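Local coordinates for putative methylthioribose-1-phosphate isomerase (Archaeoglobus fulgidus, PDB 1T5O), which probably catalyses the interconversion of 5-methylthioribose 1-phosphate and 5-methylthioribulose 1-phosphate, a step of methionine biosynthesis, at residues A[141-146]-A[324-329]; A[170-175]-A[200-205]; A[183-188]-A[196-201]. All coordinates share one frame; numbering follows the deposited sequence.

Contact 1 (A[141-146]-A[324-329]); sequences AELLED and YGVIYP
The ends of Leu143 and Val326 meet head-on and make the firm part of this small contact. The CD1 methyl of Leu143 comes down between the two methyls of Val326. It lies 4.1 Å from Val326 CG2 and 4.2 Å from Val326 CG1, so neither branch is preferred. In Val326 the CG1 branch is anti to the backbone N (chi1 177°) and CG2 stands beside that N, which turns both methyls to the leucine. The backbones stay well apart, with 9.1 Å between Leu143 CA and Val326 CA. No hydrogen bond joins the segments. Leu143 is the third residue of a type I beta turn, closed by a 3.0 Å bond from Leu144 N to Ala141 O. This turn follows helix 111-141 and starts the loop that leads to strand 149-152. Val326 belongs to strand 325-327, which pairs antiparallel with strand 319-322 as a beta hairpin and ends the mixed sheet within this chain. Strand 319-322 also lines the apolar part, since Leu143 touches its Ile321 and Val326 touches its Ala319. The other side of the contact is looser. There Tyr328 runs alongside Leu143, pointing the other way, and its only approach is through the hydroxyl, with OH 3.8 Å from Leu143 CD2. The phenol ring itself does not pack on the leucine. Leu143 and Val326 are partly exposed, while Tyr328 lies on the solvent side and is exposed.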
ATOM      1  N   ALA A 141      19.270  -3.152  21.176  1.00 21.39           N
ATOM      2  CA  ALA A 141      20.436  -2.578  20.502  1.00 22.46           C
ATOM      3  C   ALA A 141      21.547  -3.601  20.287  1.00 24.10           C
ATOM      4  O   ALA A 141      22.340  -3.481  19.358  1.00 25.28           O
ATOM      5  CB  ALA A 141      20.985  -1.347  21.309  1.00 22.87           C
ATOM      6  N   GLU A 142      21.632  -4.586  21.170  1.00 25.03           N
ATOM      7  CA  GLU A 142      22.632  -5.633  21.051  1.00 27.31           C
ATOM      8  C   GLU A 142      22.434  -6.470  19.777  1.00 27.69           C
ATOM      9  O   GLU A 142      23.349  -7.206  19.370  1.00 26.41           O
ATOM     10  CB  GLU A 142      22.593  -6.561  22.284  1.00 31.00           C
ATOM     11  CG  GLU A 142      23.123  -5.906  23.582  1.00 33.54           C
ATOM     12  CD  GLU A 142      24.490  -5.252  23.376  1.00 39.18           C
ATOM     13  OE1 GLU A 142      25.469  -5.993  23.138  1.00 41.57           O
ATOM     14  OE2 GLU A 142      24.584  -4.001  23.422  1.00 38.97           O
ATOM     15  N   LEU A 143      21.249  -6.364  19.163  1.00 24.56           N
ATOM     16  CA  LEU A 143      20.931  -7.101  17.919  1.00 25.86           C
ATOM     17  C   LEU A 143      21.223  -6.262  16.674  1.00 24.53           C
ATOM     18  O   LEU A 143      21.016  -6.689  15.542  1.00 24.93           O
ATOM     19  CB  LEU A 143      19.448  -7.490  17.890  1.00 23.83           C
ATOM     20  CG  LEU A 143      18.984  -8.296  19.090  1.00 25.99           C
ATOM     21  CD1 LEU A 143      17.460  -8.454  19.027  1.00 22.33           C
ATOM     22  CD2 LEU A 143      19.680  -9.623  19.127  1.00 23.06           C
ATOM     23  N   LEU A 144      21.689  -5.051  16.892  1.00 22.65           N
ATOM     24  CA  LEU A 144      21.974  -4.173  15.786  1.00 24.38           C
ATOM     25  C   LEU A 144      23.487  -3.942  15.711  1.00 25.58           C
ATOM     26  O   LEU A 144      24.159  -3.799  16.743  1.00 25.47           O
ATOM     27  CB  LEU A 144      21.221  -2.857  16.015  1.00 24.35           C
ATOM     28  CG  LEU A 144      20.031  -2.488  15.120  1.00 27.84           C
ATOM     29  CD1 LEU A 144      19.346  -3.701  14.556  1.00 24.38           C
ATOM     30  CD2 LEU A 144      19.088  -1.582  15.902  1.00 25.75           C
ATOM     31  N   GLU A 145      24.004  -3.904  14.488  1.00 26.51           N
ATOM     32  CA  GLU A 145      25.419  -3.683  14.238  1.00 28.61           C
ATOM     33  C   GLU A 145      25.637  -2.376  13.466  1.00 29.84           C
ATOM     34  O   GLU A 145      24.747  -1.860  12.766  1.00 26.46           O
ATOM     35  CB  GLU A 145      26.011  -4.872  13.464  1.00 29.83           C
ATOM     36  CG  GLU A 145      26.163  -6.187  14.295  1.00 33.75           C
ATOM     37  CD  GLU A 145      24.829  -6.915  14.584  1.00 33.96           C
ATOM     38  OE1 GLU A 145      24.115  -7.221  13.620  1.00 36.30           O
ATOM     39  OE2 GLU A 145      24.493  -7.189  15.763  1.00 35.18           O
ATOM     40  N   ASP A 146      26.832  -1.818  13.612  1.00 30.61           N
ATOM     41  CA  ASP A 146      27.159  -0.570  12.926  1.00 29.72           C
ATOM     42  C   ASP A 146      26.919  -0.755  11.422  1.00 28.02           C
ATOM     43  O   ASP A 146      27.331  -1.761  10.849  1.00 27.85           O
ATOM     44  CB  ASP A 146      28.624  -0.208  13.219  1.00 31.53           C
ATOM     45  CG  ASP A 146      29.040   1.117  12.594  1.00 34.33           C
ATOM     46  OD1 ASP A 146      28.317   2.131  12.740  1.00 33.64           O
ATOM     47  OD2 ASP A 146      30.111   1.143  11.959  1.00 39.05           O
ATOM     48  N   TYR A 324      12.424  -7.173  29.599  1.00 23.41           N
ATOM     49  CA  TYR A 324      12.936  -8.255  30.433  1.00 24.80           C
ATOM     50  C   TYR A 324      14.074  -8.964  29.708  1.00 26.02           C
ATOM     51  O   TYR A 324      14.711  -9.871  30.260  1.00 27.50           O
ATOM     52  CB  TYR A 324      11.827  -9.269  30.739  1.00 26.59           C
ATOM     53  CG  TYR A 324      10.874  -8.821  31.815  1.00 27.27           C
ATOM     54  CD1 TYR A 324      10.973  -9.336  33.107  1.00 30.20           C
ATOM     55  CD2 TYR A 324       9.869  -7.891  31.544  1.00 27.31           C
ATOM     56  CE1 TYR A 324      10.080  -8.939  34.117  1.00 31.14           C
ATOM     57  CE2 TYR A 324       8.981  -7.477  32.536  1.00 28.82           C
ATOM     58  CZ  TYR A 324       9.089  -8.008  33.826  1.00 31.53           C
ATOM     59  OH  TYR A 324       8.214  -7.617  34.822  1.00 30.87           O
ATOM     60  N   GLY A 325      14.329  -8.547  28.468  1.00 23.35           N
ATOM     61  CA  GLY A 325      15.394  -9.150  27.694  1.00 22.91           C
ATOM     62  C   GLY A 325      14.934  -9.657  26.332  1.00 23.29           C
ATOM     63  O   GLY A 325      13.748  -9.563  25.978  1.00 21.56           O
ATOM     64  N   VAL A 326      15.878 -10.196  25.563  1.00 23.31           N
ATOM     65  CA  VAL A 326      15.559 -10.744  24.238  1.00 22.54           C
ATOM     66  C   VAL A 326      15.107 -12.202  24.425  1.00 22.58           C
ATOM     67  O   VAL A 326      15.762 -12.976  25.105  1.00 24.12           O
ATOM     68  CB  VAL A 326      16.798 -10.676  23.288  1.00 19.72           C
ATOM     69  CG1 VAL A 326      16.470 -11.310  21.926  1.00 17.78           C
ATOM     70  CG2 VAL A 326      17.179  -9.222  23.058  1.00 19.14           C
ATOM     71  N   ILE A 327      13.986 -12.570  23.820  1.00 20.72           N
ATOM     72  CA  ILE A 327      13.456 -13.924  23.948  1.00 20.42           C
ATOM     73  C   ILE A 327      13.524 -14.684  22.614  1.00 20.68           C
ATOM     74  O   ILE A 327      13.006 -14.217  21.591  1.00 19.14           O
ATOM     75  CB  ILE A 327      11.987 -13.869  24.404  1.00 18.62           C
ATOM     76  CG1 ILE A 327      11.870 -13.009  25.669  1.00 20.15           C
ATOM     77  CG2 ILE A 327      11.464 -15.255  24.700  1.00 17.87           C
ATOM     78  CD1 ILE A 327      10.389 -12.876  26.164  1.00 21.65           C
ATOM     79  N   TYR A 328      14.114 -15.870  22.644  1.00 22.15           N
ATOM     80  CA  TYR A 328      14.259 -16.683  21.432  1.00 21.83           C
ATOM     81  C   TYR A 328      13.380 -17.915  21.447  1.00 22.12           C
ATOM     82  O   TYR A 328      12.844 -18.277  22.489  1.00 18.48           O
ATOM     83  CB  TYR A 328      15.698 -17.174  21.287  1.00 22.60           C
ATOM     84  CG  TYR A 328      16.702 -16.097  21.096  1.00 26.81           C
ATOM     85  CD1 TYR A 328      17.364 -15.540  22.192  1.00 27.06           C
ATOM     86  CD2 TYR A 328      17.007 -15.630  19.826  1.00 26.26           C
ATOM     87  CE1 TYR A 328      18.303 -14.549  22.022  1.00 27.67           C
ATOM     88  CE2 TYR A 328      17.955 -14.635  19.647  1.00 27.95           C
ATOM     89  CZ  TYR A 328      18.594 -14.103  20.755  1.00 28.81           C
ATOM     90  OH  TYR A 328      19.518 -13.111  20.608  1.00 31.96           O
ATOM     91  N   PRO A 329      13.232 -18.583  20.282  1.00 21.42           N
ATOM     92  CA  PRO A 329      12.411 -19.799  20.196  1.00 20.77           C
ATOM     93  C   PRO A 329      13.168 -20.889  20.958  1.00 21.31           C
ATOM     94  O   PRO A 329      14.386 -20.829  21.073  1.00 21.54           O
ATOM     95  CB  PRO A 329      12.360 -20.092  18.690  1.00 20.49           C
ATOM     96  CG  PRO A 329      12.559 -18.695  18.050  1.00 22.64           C
ATOM     97  CD  PRO A 329      13.627 -18.104  18.940  1.00 20.61           C
TER

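Contact 2 (A[170-175]-A[200-205]); sequences VVRSAV and WELMED
Arg172 is held between two carboxylates, those of Glu201 and Asp205, in one salt-bridge network. It grips Asp205 side-on, and both donors go to a single oxygen. NE and NH2 of Arg172 each lie 2.9 Å from Asp205 OD2. The NE bond uses the anti lone pair of OD2, while NH2 meets that oxygen from above the carboxylate plane. The guanidinium and the Asp205 carboxylate are steeply inclined, 70° apart. Glu201 is turned much less, by 33°. Its OE1 takes a 2.7 Å bond from Arg172 NH2 on the anti lone pair. Arg172 NH1 adds a weak bond of 3.1 Å to the same Glu201 OE1. The side chain of Glu201 is also about 6 Å from that of Arg45, a predicted substrate-binding residue. Both acceptor oxygens lie at the guanidinium edge, near its plane, and NH2 donates to each. The arginine chain is extended from CG to NE, which carries the charge across the gap between the helices. Asp205 OD2 has a second salt-bridge partner in Arg158 NE, and the backbone N of Arg158 donates to Glu201 OE1. Farther out the packing is light. Leu202 CD2 lies 4.4 Å from Arg172 NH2, oblique to the guanidinium. The network ties helix 167-176 to the C-terminal end of helix 193-204. Beneath it, Val171 and Leu202 both rest on Val183 of strand 182-186, so the two helices pack on one side of the sheet.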
ATOM      1  N   VAL A 170      14.611   0.794  19.893  1.00 18.30           N
ATOM      2  CA  VAL A 170      15.771  -0.099  19.702  1.00 18.29           C
ATOM      3  C   VAL A 170      16.760   0.576  18.752  1.00 18.74           C
ATOM      4  O   VAL A 170      17.984   0.481  18.918  1.00 21.79           O
ATOM      5  CB  VAL A 170      15.333  -1.455  19.100  1.00 19.16           C
ATOM      6  CG1 VAL A 170      16.560  -2.252  18.623  1.00 17.09           C
ATOM      7  CG2 VAL A 170      14.548  -2.269  20.158  1.00 20.40           C
ATOM      8  N   VAL A 171      16.225   1.247  17.751  1.00 19.58           N
ATOM      9  CA  VAL A 171      17.045   1.989  16.812  1.00 20.78           C
ATOM     10  C   VAL A 171      17.674   3.154  17.587  1.00 21.96           C
ATOM     11  O   VAL A 171      18.885   3.362  17.496  1.00 21.05           O
ATOM     12  CB  VAL A 171      16.215   2.543  15.626  1.00 20.70           C
ATOM     13  CG1 VAL A 171      17.057   3.502  14.798  1.00 21.97           C
ATOM     14  CG2 VAL A 171      15.749   1.395  14.725  1.00 19.11           C
ATOM     15  N   ARG A 172      16.889   3.895  18.377  1.00 21.42           N
ATOM     16  CA  ARG A 172      17.500   5.009  19.123  1.00 22.19           C
ATOM     17  C   ARG A 172      18.602   4.531  20.062  1.00 23.62           C
ATOM     18  O   ARG A 172      19.644   5.180  20.177  1.00 24.43           O
ATOM     19  CB  ARG A 172      16.464   5.819  19.922  1.00 22.29           C
ATOM     20  CG  ARG A 172      15.499   6.586  19.033  1.00 23.62           C
ATOM     21  CD  ARG A 172      14.622   7.580  19.802  1.00 22.53           C
ATOM     22  NE  ARG A 172      13.868   8.383  18.844  1.00 22.38           N
ATOM     23  CZ  ARG A 172      12.726   8.012  18.280  1.00 22.62           C
ATOM     24  NH1 ARG A 172      12.175   6.841  18.589  1.00 23.26           N
ATOM     25  NH2 ARG A 172      12.161   8.791  17.363  1.00 22.15           N
ATOM     26  N   SER A 173      18.417   3.396  20.728  1.00 24.44           N
ATOM     27  CA  SER A 173      19.470   2.934  21.629  1.00 23.87           C
ATOM     28  C   SER A 173      20.757   2.577  20.881  1.00 25.78           C
ATOM     29  O   SER A 173      21.865   2.843  21.381  1.00 24.40           O
ATOM     30  CB  SER A 173      19.001   1.737  22.455  1.00 23.95           C
ATOM     31  OG  SER A 173      17.938   2.128  23.315  1.00 25.91           O
ATOM     32  N   ALA A 174      20.633   1.985  19.689  1.00 22.97           N
ATOM     33  CA  ALA A 174      21.829   1.640  18.940  1.00 24.16           C
ATOM     34  C   ALA A 174      22.535   2.895  18.421  1.00 25.31           C
ATOM     35  O   ALA A 174      23.770   2.953  18.387  1.00 26.09           O
ATOM     36  CB  ALA A 174      21.492   0.702  17.780  1.00 23.23           C
ATOM     37  N   VAL A 175      21.762   3.882  17.990  1.00 25.66           N
ATOM     38  CA  VAL A 175      22.343   5.127  17.491  1.00 27.17           C
ATOM     39  C   VAL A 175      23.110   5.793  18.645  1.00 29.61           C
ATOM     40  O   VAL A 175      24.208   6.301  18.451  1.00 28.98           O
ATOM     41  CB  VAL A 175      21.233   6.066  16.935  1.00 27.75           C
ATOM     42  CG1 VAL A 175      21.769   7.490  16.697  1.00 27.80           C
ATOM     43  CG2 VAL A 175      20.709   5.495  15.616  1.00 27.48           C
ATOM     44  N   TRP A 200       8.551  11.365  10.335  1.00 22.49           N
ATOM     45  CA  TRP A 200       8.653  12.612  11.072  1.00 23.56           C
ATOM     46  C   TRP A 200       9.546  12.482  12.308  1.00 22.11           C
ATOM     47  O   TRP A 200      10.545  13.208  12.455  1.00 21.25           O
ATOM     48  CB  TRP A 200       7.267  13.101  11.505  1.00 24.32           C
ATOM     49  CG  TRP A 200       7.333  14.474  12.146  1.00 29.82           C
ATOM     50  CD1 TRP A 200       7.351  15.692  11.496  1.00 28.62           C
ATOM     51  CD2 TRP A 200       7.540  14.763  13.543  1.00 29.22           C
ATOM     52  NE1 TRP A 200       7.567  16.701  12.409  1.00 30.82           N
ATOM     53  CE2 TRP A 200       7.687  16.162  13.665  1.00 30.21           C
ATOM     54  CE3 TRP A 200       7.621  13.967  14.698  1.00 32.53           C
ATOM     55  CZ2 TRP A 200       7.913  16.793  14.901  1.00 32.24           C
ATOM     56  CZ3 TRP A 200       7.849  14.596  15.937  1.00 33.19           C
ATOM     57  CH2 TRP A 200       7.992  15.998  16.021  1.00 33.47           C
ATOM     58  N   GLU A 201       9.215  11.549  13.193  1.00 21.03           N
ATOM     59  CA  GLU A 201      10.021  11.423  14.401  1.00 22.26           C
ATOM     60  C   GLU A 201      11.464  11.005  14.140  1.00 22.34           C
ATOM     61  O   GLU A 201      12.350  11.373  14.912  1.00 23.07           O
ATOM     62  CB  GLU A 201       9.364  10.486  15.427  1.00 22.43           C
ATOM     63  CG  GLU A 201       9.278   9.005  15.028  1.00 21.64           C
ATOM     64  CD  GLU A 201       8.809   8.159  16.185  1.00 18.61           C
ATOM     65  OE1 GLU A 201       9.641   7.771  17.027  1.00 22.45           O
ATOM     66  OE2 GLU A 201       7.589   7.909  16.287  1.00 23.50           O
ATOM     67  N   LEU A 202      11.728  10.279  13.056  1.00 20.86           N
ATOM     68  CA  LEU A 202      13.106   9.890  12.806  1.00 21.16           C
ATOM     69  C   LEU A 202      13.864  11.090  12.225  1.00 21.41           C
ATOM     70  O   LEU A 202      14.993  11.387  12.632  1.00 21.03           O
ATOM     71  CB  LEU A 202      13.174   8.680  11.853  1.00 20.63           C
ATOM     72  CG  LEU A 202      12.698   7.350  12.475  1.00 21.02           C
ATOM     73  CD1 LEU A 202      12.654   6.252  11.424  1.00 18.34           C
ATOM     74  CD2 LEU A 202      13.618   6.967  13.601  1.00 20.00           C
ATOM     75  N   MET A 203      13.259  11.799  11.283  1.00 21.56           N
ATOM     76  CA  MET A 203      13.965  12.949  10.728  1.00 23.62           C
ATOM     77  C   MET A 203      14.161  14.023  11.799  1.00 25.13           C
ATOM     78  O   MET A 203      15.176  14.724  11.817  1.00 26.37           O
ATOM     79  CB  MET A 203      13.190  13.529   9.540  1.00 24.28           C
ATOM     80  CG  MET A 203      13.256  12.647   8.320  1.00 25.05           C
ATOM     81  SD  MET A 203      12.193  13.180   6.995  1.00 27.54           S
ATOM     82  CE  MET A 203      13.051  14.806   6.549  1.00 29.98           C
ATOM     83  N   GLU A 204      13.202  14.136  12.704  1.00 24.15           N
ATOM     84  CA  GLU A 204      13.270  15.143  13.760  1.00 26.91           C
ATOM     85  C   GLU A 204      14.471  14.841  14.660  1.00 27.30           C
ATOM     86  O   GLU A 204      15.168  15.751  15.123  1.00 28.10           O
ATOM     87  CB  GLU A 204      11.940  15.130  14.546  1.00 26.75           C
ATOM     88  CG  GLU A 204      11.766  16.222  15.573  1.00 35.64           C
ATOM     89  CD  GLU A 204      11.488  17.598  14.958  1.00 36.60           C
ATOM     90  OE1 GLU A 204      11.365  17.702  13.724  1.00 36.33           O
ATOM     91  OE2 GLU A 204      11.387  18.573  15.725  1.00 40.84           O
ATOM     92  N   ASP A 205      14.749  13.554  14.864  1.00 26.61           N
ATOM     93  CA  ASP A 205      15.864  13.128  15.707  1.00 25.08           C
ATOM     94  C   ASP A 205      17.172  12.868  14.963  1.00 24.69           C
ATOM     95  O   ASP A 205      18.138  12.374  15.548  1.00 24.32           O
ATOM     96  CB  ASP A 205      15.450  11.879  16.517  1.00 25.84           C
ATOM     97  CG  ASP A 205      14.246  12.136  17.382  1.00 25.95           C
ATOM     98  OD1 ASP A 205      13.783  13.314  17.433  1.00 27.09           O
ATOM     99  OD2 ASP A 205      13.742  11.179  18.006  1.00 24.69           O
TER

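Contact 3 (A[183-188]-A[196-201]); sequences VIACET and RLTCWE
No flat group lies between Ala185 and Thr198, which meet methyl to methyl. The guanidinium of Arg196, two residues before Thr198, has Leu197 CD2 over one face, offset toward the rim and 3.9 Å above the plane. This pair lies within the helix and takes no part in the contact. The contact itself centres on one methyl. Ala185 CB points from the strand to the helix and lies 3.9 Å from Thr198 CG2. It also lies 4.2 Å from Cys199 SG, so two neighbouring helix residues share it. The threonine methyl is anti to the backbone N, and OG1 stands beside that N (chi1 -68°), so the two branches serve different partners. All three touching residues are buried. With a small alanine on the strand, the backbones come close, 7.1 Å between Ala185 CA and Cys199 CA. The segments belong to a beta-alpha-beta unit, in which strand 182-186 leads through helix 193-204 to the parallel strand 208-212, as in Rossmann-like folds. Helix 193-204 has a wider pi-type turn at 196-198. The polar side of Thr198 faces the predicted active site: OG1 is hydrogen-bonded to the backbone O of Cys154, a predicted transition-state stabiliser, and to Asn155 ND2. Past the strand end, Thr188 OG1 donates to Cys186 O at 2.8 Å, from above the carbonyl plane (53° out of it). The same Thr188 OG1 is hydrogen-bonded to Cys154 N.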
ATOM      1  N   VAL A 183      17.146   3.700   8.534  1.00 21.11           N
ATOM      2  CA  VAL A 183      15.849   3.029   8.556  1.00 21.47           C
ATOM      3  C   VAL A 183      15.112   3.114   7.232  1.00 20.94           C
ATOM      4  O   VAL A 183      15.184   4.134   6.542  1.00 20.78           O
ATOM      5  CB  VAL A 183      14.944   3.666   9.650  1.00 19.17           C
ATOM      6  CG1 VAL A 183      13.504   3.105   9.587  1.00 15.92           C
ATOM      7  CG2 VAL A 183      15.571   3.422  11.036  1.00 20.48           C
ATOM      8  N   ILE A 184      14.435   2.029   6.864  1.00 19.34           N
ATOM      9  CA  ILE A 184      13.595   2.071   5.688  1.00 19.50           C
ATOM     10  C   ILE A 184      12.199   1.918   6.288  1.00 17.75           C
ATOM     11  O   ILE A 184      11.910   0.928   6.945  1.00 18.48           O
ATOM     12  CB  ILE A 184      13.899   0.948   4.713  1.00 20.07           C
ATOM     13  CG1 ILE A 184      15.260   1.218   4.048  1.00 18.88           C
ATOM     14  CG2 ILE A 184      12.759   0.850   3.652  1.00 18.81           C
ATOM     15  CD1 ILE A 184      15.719   0.108   3.119  1.00 19.49           C
ATOM     16  N   ALA A 185      11.328   2.890   6.046  1.00 18.41           N
ATOM     17  CA  ALA A 185       9.980   2.863   6.609  1.00 17.97           C
ATOM     18  C   ALA A 185       8.879   2.655   5.578  1.00 18.70           C
ATOM     19  O   ALA A 185       8.813   3.380   4.581  1.00 19.99           O
ATOM     20  CB  ALA A 185       9.714   4.177   7.360  1.00 17.31           C
ATOM     21  N   CYS A 186       8.011   1.675   5.821  1.00 17.03           N
ATOM     22  CA  CYS A 186       6.867   1.429   4.936  1.00 16.87           C
ATOM     23  C   CYS A 186       5.796   2.461   5.239  1.00 18.57           C
ATOM     24  O   CYS A 186       5.506   2.703   6.411  1.00 18.85           O
ATOM     25  CB  CYS A 186       6.318   0.025   5.180  1.00 17.90           C
ATOM     26  SG  CYS A 186       7.493  -1.183   4.592  1.00 19.48           S
ATOM     27  N   GLU A 187       5.190   3.049   4.198  1.00 17.79           N
ATOM     28  CA  GLU A 187       4.204   4.103   4.410  1.00 17.57           C
ATOM     29  C   GLU A 187       3.074   3.649   5.315  1.00 18.54           C
ATOM     30  O   GLU A 187       2.529   4.452   6.056  1.00 16.43           O
ATOM     31  CB  GLU A 187       3.660   4.645   3.075  1.00 19.27           C
ATOM     32  CG  GLU A 187       2.629   3.765   2.404  1.00 21.47           C
ATOM     33  CD  GLU A 187       2.058   4.391   1.126  1.00 22.88           C
ATOM     34  OE1 GLU A 187       1.939   5.639   1.051  1.00 22.02           O
ATOM     35  OE2 GLU A 187       1.702   3.621   0.203  1.00 20.67           O
ATOM     36  N   THR A 188       2.761   2.355   5.263  1.00 19.56           N
ATOM     37  CA  THR A 188       1.730   1.725   6.087  1.00 19.18           C
ATOM     38  C   THR A 188       0.288   2.165   5.771  1.00 19.42           C
ATOM     39  O   THR A 188      -0.322   2.936   6.509  1.00 17.33           O
ATOM     40  CB  THR A 188       2.020   1.942   7.621  1.00 20.22           C
ATOM     41  OG1 THR A 188       3.383   1.584   7.898  1.00 20.50           O
ATOM     42  CG2 THR A 188       1.081   1.061   8.490  1.00 18.35           C
ATOM     43  N   ARG A 196       3.566   9.495   7.706  1.00 21.69           N
ATOM     44  CA  ARG A 196       3.161  10.623   8.525  1.00 24.47           C
ATOM     45  C   ARG A 196       3.887  10.754   9.864  1.00 24.95           C
ATOM     46  O   ARG A 196       4.355  11.827  10.223  1.00 25.27           O
ATOM     47  CB  ARG A 196       1.657  10.550   8.814  1.00 23.00           C
ATOM     48  CG  ARG A 196       0.789  10.733   7.594  1.00 27.98           C
ATOM     49  CD  ARG A 196      -0.531  11.367   7.975  1.00 31.17           C
ATOM     50  NE  ARG A 196      -1.034  10.707   9.144  1.00 36.53           N
ATOM     51  CZ  ARG A 196      -1.308  11.288  10.307  1.00 36.76           C
ATOM     52  NH1 ARG A 196      -1.153  12.598  10.501  1.00 35.76           N
ATOM     53  NH2 ARG A 196      -1.673  10.518  11.304  1.00 33.86           N
ATOM     54  N   LEU A 197       4.001   9.645  10.578  1.00 24.09           N
ATOM     55  CA  LEU A 197       4.579   9.651  11.909  1.00 22.92           C
ATOM     56  C   LEU A 197       6.013   9.137  12.026  1.00 22.90           C
ATOM     57  O   LEU A 197       6.869   9.819  12.572  1.00 20.24           O
ATOM     58  CB  LEU A 197       3.638   8.868  12.836  1.00 18.74           C
ATOM     59  CG  LEU A 197       2.149   9.278  12.705  1.00 20.17           C
ATOM     60  CD1 LEU A 197       1.247   8.471  13.662  1.00 20.83           C
ATOM     61  CD2 LEU A 197       1.988  10.775  13.027  1.00 21.59           C
ATOM     62  N   THR A 198       6.281   7.947  11.504  1.00 20.94           N
ATOM     63  CA  THR A 198       7.620   7.401  11.626  1.00 19.14           C
ATOM     64  C   THR A 198       8.678   8.242  10.930  1.00 20.03           C
ATOM     65  O   THR A 198       9.745   8.492  11.503  1.00 18.55           O
ATOM     66  CB  THR A 198       7.656   5.959  11.095  1.00 19.01           C
ATOM     67  OG1 THR A 198       6.893   5.148  11.985  1.00 18.66           O
ATOM     68  CG2 THR A 198       9.071   5.432  11.003  1.00 18.16           C
ATOM     69  N   CYS A 199       8.401   8.681   9.705  1.00 18.85           N
ATOM     70  CA  CYS A 199       9.386   9.484   9.012  1.00 21.79           C
ATOM     71  C   CYS A 199       9.614  10.817   9.758  1.00 21.92           C
ATOM     72  O   CYS A 199      10.728  11.331   9.793  1.00 22.37           O
ATOM     73  CB  CYS A 199       8.967   9.731   7.558  1.00 21.22           C
ATOM     74  SG  CYS A 199       9.093   8.257   6.463  1.00 21.32           S
ATOM     75  N   TRP A 200       8.551  11.365  10.335  1.00 22.49           N
ATOM     76  CA  TRP A 200       8.653  12.612  11.072  1.00 23.56           C
ATOM     77  C   TRP A 200       9.546  12.482  12.308  1.00 22.11           C
ATOM     78  O   TRP A 200      10.545  13.208  12.455  1.00 21.25           O
ATOM     79  CB  TRP A 200       7.267  13.101  11.505  1.00 24.32           C
ATOM     80  CG  TRP A 200       7.333  14.474  12.146  1.00 29.82           C
ATOM     81  CD1 TRP A 200       7.351  15.692  11.496  1.00 28.62           C
ATOM     82  CD2 TRP A 200       7.540  14.763  13.543  1.00 29.22           C
ATOM     83  NE1 TRP A 200       7.567  16.701  12.409  1.00 30.82           N
ATOM     84  CE2 TRP A 200       7.687  16.162  13.665  1.00 30.21           C
ATOM     85  CE3 TRP A 200       7.621  13.967  14.698  1.00 32.53           C
ATOM     86  CZ2 TRP A 200       7.913  16.793  14.901  1.00 32.24           C
ATOM     87  CZ3 TRP A 200       7.849  14.596  15.937  1.00 33.19           C
ATOM     88  CH2 TRP A 200       7.992  15.998  16.021  1.00 33.47           C
ATOM     89  N   GLU A 201       9.215  11.549  13.193  1.00 21.03           N
ATOM     90  CA  GLU A 201      10.021  11.423  14.401  1.00 22.26           C
ATOM     91  C   GLU A 201      11.464  11.005  14.140  1.00 22.34           C
ATOM     92  O   GLU A 201      12.350  11.373  14.912  1.00 23.07           O
ATOM     93  CB  GLU A 201       9.364  10.486  15.427  1.00 22.43           C
ATOM     94  CG  GLU A 201       9.278   9.005  15.028  1.00 21.64           C
ATOM     95  CD  GLU A 201       8.809   8.159  16.185  1.00 18.61           C
ATOM     96  OE1 GLU A 201       9.641   7.771  17.027  1.00 22.45           O
ATOM     97  OE2 GLU A 201       7.589   7.909  16.287  1.00 23.50           O
TER

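Overall arrangement
Contacts 2 and 3 are neighbours, with centres about 11 Å apart. Both use helix 193-204 and share Trp200 and Glu201. Contact 2 joins that helix to helix 167-176, and contact 3 joins it to strand 182-186. Along the chain the order is 141-146, 170-175, 183-188, 196-205 and 324-329, so contacts 2 and 3 fall inside the long loop that contact 1 closes. Contact 1 lies nearer the surface, about 17 Å from contact 2 and 22 Å from contact 3, centre to centre. It touches contact 2 where Ala141 and Leu144 pack on helix 167-176. Contacts 1 and 3 reach the same mixed sheet. Contacts 2 and 3 both lie beside predicted substrate or active-site residues, whereas contact 1 is away from them.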